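Local coordinates for protein Myo-inositol phosphohydrolase (Mitsuokella multacida, PDB 4WU3) that probably hydrolyses phosphate groups from inositol hexakisphosphate (phytate), as a phosphatase of the PTP-like family, and binds inositol-(1,3,4,5)-tetrakisphosphate in its pockets, at residues S166-I171 and Y186-K191; R357-A362 and L388-S393. The protein carries 2 engineered substitutions. All coordinates share one frame; numbering follows the deposited sequence.

Contact 1 (S166-I171 and Y186-K191)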
ATOM      1  N   SER A 166      29.312  21.716 -18.407  1.00 26.20           N
ATOM      2  CA  SER A 166      29.840  22.295 -17.182  1.00 22.96           C
ATOM      3  C   SER A 166      30.892  21.322 -16.670  1.00 19.73           C
ATOM      4  O   SER A 166      30.884  20.145 -17.044  1.00 19.03           O
ATOM      5  CB  SER A 166      28.755  22.503 -16.124  1.00 24.60           C
ATOM      6  OG  SER A 166      27.710  23.341 -16.581  1.00 31.62           O
ATOM      7  N   THR A 167      31.811  21.809 -15.841  1.00 15.62           N
ATOM      8  CA  THR A 167      32.846  20.960 -15.257  1.00 14.20           C
ATOM      9  C   THR A 167      32.850  21.046 -13.739  1.00 13.76           C
ATOM     10  O   THR A 167      33.682  20.437 -13.072  1.00 12.43           O
ATOM     11  CB  THR A 167      34.239  21.346 -15.755  1.00 15.10           C
ATOM     12  OG1 THR A 167      34.501  22.718 -15.426  1.00 16.06           O
ATOM     13  CG2 THR A 167      34.336  21.145 -17.258  1.00 16.70           C
ATOM     14  N   VAL A 168      31.912  21.808 -13.202  1.00 14.42           N
ATOM     15  CA  VAL A 168      31.767  21.949 -11.766  1.00 13.97           C
ATOM     16  C   VAL A 168      30.307  22.290 -11.457  1.00 12.52           C
ATOM     17  O   VAL A 168      29.649  23.000 -12.221  1.00 10.85           O
ATOM     18  CB  VAL A 168      32.718  23.025 -11.227  1.00 14.12           C
ATOM     19  CG1 VAL A 168      32.495  24.336 -11.965  1.00 14.61           C
ATOM     20  CG2 VAL A 168      32.533  23.194  -9.725  1.00 15.03           C
ATOM     21  N   LYS A 169      29.801  21.745 -10.360  1.00 12.01           N
ATOM     22  CA  LYS A 169      28.407  21.910  -9.996  1.00 14.19           C
ATOM     23  C   LYS A 169      28.217  21.724  -8.502  1.00 13.78           C
ATOM     24  O   LYS A 169      28.805  20.829  -7.891  1.00 10.82           O
ATOM     25  CB  LYS A 169      27.539  20.886 -10.739  1.00 19.60           C
ATOM     26  CG  LYS A 169      26.106  21.322 -10.968  1.00 23.74           C
ATOM     27  CD  LYS A 169      25.696  21.122 -12.403  1.00 31.47           C
ATOM     28  CE  LYS A 169      24.260  21.521 -12.680  1.00 41.93           C
ATOM     29  NZ  LYS A 169      24.159  22.878 -13.287  1.00 46.60           N
ATOM     30  N   SER A 170      27.381  22.577  -7.924  1.00 14.41           N
ATOM     31  CA  SER A 170      26.984  22.443  -6.538  1.00 16.26           C
ATOM     32  C   SER A 170      26.006  21.277  -6.454  1.00 15.94           C
ATOM     33  O   SER A 170      24.963  21.304  -7.093  1.00 19.65           O
ATOM     34  CB  SER A 170      26.331  23.739  -6.043  1.00 16.26           C
ATOM     35  OG  SER A 170      26.082  23.686  -4.649  1.00 15.43           O
ATOM     36  N   ILE A 171      26.356  20.238  -5.700  1.00 16.87           N
ATOM     37  CA  ILE A 171      25.506  19.038  -5.608  1.00 15.13           C
ATOM     38  C   ILE A 171      25.187  18.733  -4.156  1.00 13.68           C
ATOM     39  O   ILE A 171      26.086  18.687  -3.301  1.00 10.59           O
ATOM     40  CB  ILE A 171      26.197  17.795  -6.167  1.00 15.49           C
ATOM     41  CG1 ILE A 171      26.745  18.053  -7.570  1.00 16.97           C
ATOM     42  CG2 ILE A 171      25.230  16.623  -6.181  1.00 15.49           C
ATOM     43  CD1 ILE A 171      25.730  17.908  -8.673  1.00 18.17           C
ATOM     44  N   TYR A 186      30.648  21.344  -3.904  1.00 18.38           N
ATOM     45  CA  TYR A 186      30.983  21.450  -5.305  1.00 17.79           C
ATOM     46  C   TYR A 186      31.713  20.193  -5.774  1.00 16.61           C
ATOM     47  O   TYR A 186      32.648  19.706  -5.127  1.00 17.96           O
ATOM     48  CB  TYR A 186      31.826  22.693  -5.551  1.00 17.79           C
ATOM     49  CG  TYR A 186      31.069  23.988  -5.378  1.00 17.78           C
ATOM     50  CD1 TYR A 186      30.365  24.531  -6.434  1.00 18.52           C
ATOM     51  CD2 TYR A 186      31.071  24.678  -4.163  1.00 18.85           C
ATOM     52  CE1 TYR A 186      29.679  25.722  -6.300  1.00 19.59           C
ATOM     53  CE2 TYR A 186      30.380  25.873  -4.017  1.00 19.19           C
ATOM     54  CZ  TYR A 186      29.691  26.389  -5.094  1.00 19.54           C
ATOM     55  OH  TYR A 186      28.995  27.570  -4.986  1.00 19.67           O
ATOM     56  N   VAL A 187      31.254  19.664  -6.896  1.00 14.59           N
ATOM     57  CA  VAL A 187      31.824  18.469  -7.485  1.00 14.02           C
ATOM     58  C   VAL A 187      32.462  18.839  -8.817  1.00 13.67           C
ATOM     59  O   VAL A 187      31.817  19.467  -9.668  1.00 12.99           O
ATOM     60  CB  VAL A 187      30.731  17.424  -7.722  1.00 14.28           C
ATOM     61  CG1 VAL A 187      31.302  16.193  -8.397  1.00 15.62           C
ATOM     62  CG2 VAL A 187      30.069  17.059  -6.406  1.00 15.53           C
ATOM     63  N   ASN A 188      33.729  18.476  -8.988  1.00 12.51           N
ATOM     64  CA  ASN A 188      34.431  18.756 -10.231  1.00 13.20           C
ATOM     65  C   ASN A 188      34.429  17.502 -11.073  1.00 13.49           C
ATOM     66  O   ASN A 188      34.592  16.413 -10.552  1.00 14.00           O
ATOM     67  CB  ASN A 188      35.874  19.182  -9.974  1.00 12.85           C
ATOM     68  CG  ASN A 188      35.970  20.461  -9.186  1.00 13.01           C
ATOM     69  OD1 ASN A 188      36.088  20.445  -7.976  1.00 14.95           O
ATOM     70  ND2 ASN A 188      35.901  21.568  -9.861  1.00 12.29           N
ATOM     71  N   TYR A 189      34.242  17.662 -12.375  1.00 12.62           N
ATOM     72  CA  TYR A 189      34.136  16.524 -13.262  1.00 12.71           C
ATOM     73  C   TYR A 189      34.411  16.959 -14.692  1.00 13.53           C
ATOM     74  O   TYR A 189      34.228  18.121 -15.049  1.00 15.06           O
ATOM     75  CB  TYR A 189      32.728  15.909 -13.166  1.00 11.57           C
ATOM     76  CG  TYR A 189      31.597  16.833 -13.583  1.00 11.13           C
ATOM     77  CD1 TYR A 189      31.034  17.741 -12.680  1.00 11.17           C
ATOM     78  CD2 TYR A 189      31.071  16.788 -14.873  1.00 10.37           C
ATOM     79  CE1 TYR A 189      29.991  18.580 -13.060  1.00 11.27           C
ATOM     80  CE2 TYR A 189      30.038  17.622 -15.259  1.00  9.57           C
ATOM     81  CZ  TYR A 189      29.499  18.515 -14.355  1.00 11.14           C
ATOM     82  OH  TYR A 189      28.464  19.345 -14.742  1.00 12.26           O
ATOM     83  N   ASN A 190      34.839  16.018 -15.512  1.00 14.84           N
ATOM     84  CA  ASN A 190      34.922  16.256 -16.942  1.00 19.30           C
ATOM     85  C   ASN A 190      34.318  15.084 -17.708  1.00 20.39           C
ATOM     86  O   ASN A 190      34.553  14.921 -18.901  1.00 20.65           O
ATOM     87  CB  ASN A 190      36.368  16.489 -17.359  1.00 21.97           C
ATOM     88  CG  ASN A 190      37.260  15.329 -17.007  1.00 27.42           C
ATOM     89  OD1 ASN A 190      36.807  14.182 -16.936  1.00 30.54           O
ATOM     90  ND2 ASN A 190      38.538  15.616 -16.784  1.00 28.08           N
ATOM     91  N   LYS A 191      33.528  14.287 -16.995  1.00 20.83           N
ATOM     92  CA  LYS A 191      32.818  13.147 -17.559  1.00 21.97           C
ATOM     93  C   LYS A 191      31.435  13.001 -16.958  1.00 15.77           C
ATOM     94  O   LYS A 191      31.279  13.067 -15.751  1.00 14.42           O
ATOM     95  CB  LYS A 191      33.566  11.874 -17.226  1.00 25.05           C
ATOM     96  CG  LYS A 191      34.413  11.348 -18.341  1.00 32.16           C
ATOM     97  CD  LYS A 191      34.981   9.986 -17.970  1.00 38.04           C
ATOM     98  CE  LYS A 191      36.358  10.090 -17.347  1.00 37.47           C
ATOM     99  NZ  LYS A 191      36.860   8.730 -17.018  1.00 38.94           N
TER
HETATM  100  O   HOH W   1      36.368  20.950 -12.888  1.00 13.55           O
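The ring of Y189 lies against the backbone of S166 and T167. T167 CA sits almost straight over one ring face, 4.2 Å from the centroid and 8° off the normal, a CH-pi contact. The ring is placed there by chi1 of 62°, which sets CG between the backbone N and the carbonyl carbon. K169 CB meets the ring at its edge, near its plane, and S166 O comes within 3.2 Å of Y189 CE2. The hydroxyl end of Y189 reaches past S166 CB and is hydrogen-bonded to L163 O.

Next to it the backbones pair as the open end of the antiparallel hairpin of strands 168-175 and 180-188. K169 and V187 form the hydrogen-bonded pair. K169 N gives to V187 O at 3.1 Å, and V187 N gives to K169 O at 2.9 Å. Beyond the strand end, Y189 N donates a hydrogen bond to T167 O at 2.9 Å.

The two faces differ. On one, V168 and N188 stand side by side, pointing the same way, and S170 OG lies over a face of the Y186 ring. V168 CG2 touches Y186 CD1 obliquely. On the other, the I171 and V187 side chains cross, CG1 of I171 3.7 Å from CG2 of V187, and both residues pack on I52 of strand 49-54. The K169 chain starts beside them and runs away.

T167 O takes two donors, Y189 N and a water that also accepts from N188 ND2. The hairpin thus turns V187 and I171 to the fold and V168, S170, Y186 and N188 outward, and the Y189 ring closes its open end.

Contact 2 (R357-A362 and L388-S393)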
ATOM      1  N   ARG A 357      -6.816  21.282 -43.287  1.00  9.59           N
ATOM      2  CA  ARG A 357      -6.013  22.388 -43.807  1.00  9.24           C
ATOM      3  C   ARG A 357      -5.089  21.917 -44.901  1.00  9.80           C
ATOM      4  O   ARG A 357      -4.726  20.737 -44.950  1.00  9.46           O
ATOM      5  CB  ARG A 357      -5.192  23.052 -42.696  1.00  9.11           C
ATOM      6  CG  ARG A 357      -4.108  22.177 -42.088  1.00  8.34           C
ATOM      7  CD  ARG A 357      -4.617  21.291 -40.959  1.00  8.26           C
ATOM      8  NE  ARG A 357      -3.514  20.776 -40.146  1.00  7.45           N
ATOM      9  CZ  ARG A 357      -3.654  19.911 -39.149  1.00  7.75           C
ATOM     10  NH1 ARG A 357      -4.822  19.447 -38.802  1.00  7.90           N
ATOM     11  NH2 ARG A 357      -2.614  19.489 -38.486  1.00  8.67           N
ATOM     12  N   THR A 358      -4.720  22.837 -45.789  1.00 10.24           N
ATOM     13  CA  THR A 358      -3.653  22.592 -46.749  1.00 10.99           C
ATOM     14  C   THR A 358      -2.592  23.640 -46.495  1.00 11.60           C
ATOM     15  O   THR A 358      -2.819  24.585 -45.744  1.00 11.88           O
ATOM     16  CB  THR A 358      -4.120  22.661 -48.228  1.00 11.92           C
ATOM     17  OG1 THR A 358      -4.332  24.027 -48.630  1.00 13.30           O
ATOM     18  CG2 THR A 358      -5.395  21.864 -48.438  1.00 11.66           C
ATOM     19  N   MET A 359      -1.429  23.476 -47.107  1.00 12.41           N
ATOM     20  CA  MET A 359      -0.355  24.431 -46.917  1.00 14.29           C
ATOM     21  C   MET A 359      -0.633  25.730 -47.663  1.00 16.11           C
ATOM     22  O   MET A 359       0.149  26.685 -47.569  1.00 17.79           O
ATOM     23  CB  MET A 359       0.968  23.821 -47.357  1.00 13.69           C
ATOM     24  CG  MET A 359       1.357  22.604 -46.532  1.00 13.80           C
ATOM     25  SD  MET A 359       1.503  23.034 -44.786  1.00 15.30           S
ATOM     26  CE  MET A 359      -0.100  22.612 -44.132  1.00 14.23           C
ATOM     27  N   ASN A 360      -1.751  25.772 -48.390  1.00 16.78           N
ATOM     28  CA  ASN A 360      -2.227  27.017 -49.004  1.00 18.06           C
ATOM     29  C   ASN A 360      -3.299  27.717 -48.164  1.00 18.15           C
ATOM     30  O   ASN A 360      -3.782  28.785 -48.541  1.00 20.55           O
ATOM     31  CB  ASN A 360      -2.793  26.754 -50.406  1.00 18.18           C
ATOM     32  CG  ASN A 360      -1.770  26.158 -51.353  1.00 18.71           C
ATOM     33  OD1 ASN A 360      -0.692  26.715 -51.555  1.00 22.81           O
ATOM     34  ND2 ASN A 360      -2.112  25.030 -51.954  1.00 18.34           N
ATOM     35  N   SER A 361      -3.674  27.116 -47.035  1.00 16.45           N
ATOM     36  CA  SER A 361      -4.767  27.633 -46.208  1.00 16.81           C
ATOM     37  C   SER A 361      -4.391  28.928 -45.496  1.00 15.83           C
ATOM     38  O   SER A 361      -3.219  29.272 -45.397  1.00 15.65           O
ATOM     39  CB  SER A 361      -5.190  26.596 -45.160  1.00 17.01           C
ATOM     40  OG  SER A 361      -5.858  25.499 -45.763  1.00 18.03           O
ATOM     41  N   ALA A 362      -5.397  29.641 -44.998  1.00 15.89           N
ATOM     42  CA  ALA A 362      -5.160  30.841 -44.190  1.00 17.28           C
ATOM     43  C   ALA A 362      -4.760  30.467 -42.767  1.00 16.29           C
ATOM     44  O   ALA A 362      -5.248  29.481 -42.209  1.00 14.94           O
ATOM     45  CB  ALA A 362      -6.405  31.716 -44.161  1.00 16.61           C
ATOM     46  N   LEU A 388       4.874  22.489 -51.010  1.00 12.83           N
ATOM     47  CA  LEU A 388       4.986  21.395 -50.039  1.00 12.21           C
ATOM     48  C   LEU A 388       3.963  20.273 -50.315  1.00 13.17           C
ATOM     49  O   LEU A 388       4.198  19.114 -49.996  1.00 12.26           O
ATOM     50  CB  LEU A 388       4.846  21.947 -48.618  1.00 11.77           C
ATOM     51  CG  LEU A 388       5.168  21.036 -47.422  1.00 11.19           C
ATOM     52  CD1 LEU A 388       6.424  20.219 -47.659  1.00 10.30           C
ATOM     53  CD2 LEU A 388       5.321  21.873 -46.157  1.00 10.82           C
ATOM     54  N   TYR A 389       2.849  20.629 -50.941  1.00 12.86           N
ATOM     55  CA  TYR A 389       1.812  19.681 -51.307  1.00 12.82           C
ATOM     56  C   TYR A 389       1.419  18.780 -50.136  1.00 12.92           C
ATOM     57  O   TYR A 389       1.563  17.564 -50.178  1.00 12.17           O
ATOM     58  CB  TYR A 389       2.252  18.843 -52.513  1.00 14.00           C
ATOM     59  CG  TYR A 389       2.635  19.653 -53.729  1.00 15.01           C
ATOM     60  CD1 TYR A 389       1.906  20.780 -54.107  1.00 17.45           C
ATOM     61  CD2 TYR A 389       3.710  19.277 -54.517  1.00 17.17           C
ATOM     62  CE1 TYR A 389       2.257  21.519 -55.226  1.00 18.84           C
ATOM     63  CE2 TYR A 389       4.070  20.005 -55.638  1.00 19.33           C
ATOM     64  CZ  TYR A 389       3.340  21.127 -55.988  1.00 20.86           C
ATOM     65  OH  TYR A 389       3.698  21.859 -57.097  1.00 23.82           O
ATOM     66  N   MET A 390       0.903  19.388 -49.084  1.00 13.79           N
ATOM     67  CA  MET A 390       0.559  18.634 -47.893  1.00 12.29           C
ATOM     68  C   MET A 390      -0.713  19.171 -47.277  1.00 11.22           C
ATOM     69  O   MET A 390      -0.964  20.374 -47.298  1.00 11.63           O
ATOM     70  CB  MET A 390       1.701  18.736 -46.884  1.00 12.63           C
ATOM     71  CG  MET A 390       1.422  18.086 -45.553  1.00 13.13           C
ATOM     72  SD  MET A 390       2.862  18.165 -44.481  1.00 14.02           S
ATOM     73  CE  MET A 390       2.892  19.915 -44.115  1.00 13.93           C
ATOM     74  N   SER A 391      -1.517  18.269 -46.726  1.00 11.15           N
ATOM     75  CA  SER A 391      -2.704  18.650 -45.991  1.00  9.61           C
ATOM     76  C   SER A 391      -2.850  17.737 -44.785  1.00 10.40           C
ATOM     77  O   SER A 391      -2.151  16.721 -44.680  1.00 11.63           O
ATOM     78  CB  SER A 391      -3.931  18.569 -46.894  1.00 10.09           C
ATOM     79  OG  SER A 391      -4.031  17.295 -47.506  1.00  9.13           O
ATOM     80  N   GLY A 392      -3.730  18.115 -43.862  1.00 10.05           N
ATOM     81  CA  GLY A 392      -4.041  17.287 -42.702  1.00 10.46           C
ATOM     82  C   GLY A 392      -5.479  17.458 -42.225  1.00  9.93           C
ATOM     83  O   GLY A 392      -6.146  18.424 -42.571  1.00 11.38           O
ATOM     84  N   SER A 393      -5.966  16.514 -41.435  1.00  9.20           N
ATOM     85  CA  SER A 393      -7.258  16.668 -40.803  1.00  9.48           C
ATOM     86  C   SER A 393      -7.508  15.568 -39.796  1.00 10.11           C
ATOM     87  O   SER A 393      -6.729  14.624 -39.666  1.00  9.47           O
ATOM     88  CB  SER A 393      -8.374  16.624 -41.850  1.00 10.13           C
ATOM     89  OG  SER A 393      -8.525  15.310 -42.382  1.00  9.46           O
TER
HETATM   90  O   HOH W   2      -0.360  22.282 -49.828  1.00 16.10           O
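R357 and G392 exchange two backbone hydrogen bonds across the antiparallel strands 357-358 and 390-393. R357 N gives to G392 O and G392 N gives to R357 O, both at 3.0 Å. Beside this pair, T358 CG2 meets S391 CB at 3.9 Å. G392 CA lies over one face of the R357 guanidinium, offset toward its rim; a CB there would be tight. R357 NH1 gives to N355 O and to G543 O of the P-loop.

The M359 N-H is shared between M390 O, weakly (3.1 Å, 133°), and a water that also accepts from M390 N. M359 CG is anti to the carbonyl carbon (chi1 -63°), and the chain bends at chi2, bringing SD to 3.5 Å from M390 CE as the two methionines cross. L388 CD2 touches M359 CG. Replacing M359 by alanine removes CG and SD, which is likely to open a gap between L388 CD2 and M390 CE and free the M390 methyl to turn.

The type I turn from T358 to S361 is closed by S361 N to T358 O, by T358 N to S361 OG (2.9 Å, nearly straight) and by N360 N to T358 OG1, an ST turn. From outside, R382 bonds M359 O and S361 O, and Q411 bonds T358 OG1 and N360 ND2. S391 OG is held by H537 and W535, and S393 OG by H537.

The buried polar groups named here therefore have partners, while M359 and M390 pack together on the same face as the R357 guanidinium.

Overall arrangement
The two contacts lie in different halves of the chain, with centres 49 Å apart and nearest atoms about 37 Å apart. They do not touch, and contact 1 closes before contact 2 opens. Contact 1 belongs to a two-stranded hairpin in the N-terminal PTP-like half. Contact 2 joins one outermost strand of a five-stranded mixed sheet to its neighbour, 390-393, which runs parallel to strand 535-539. That strand leads into the ligand-binding residues S540 to R546, the P-loop of the PTP-like family. The R357 side chain sits about 8 Å from a bound inositol tetrakisphosphate, one shell behind this loop.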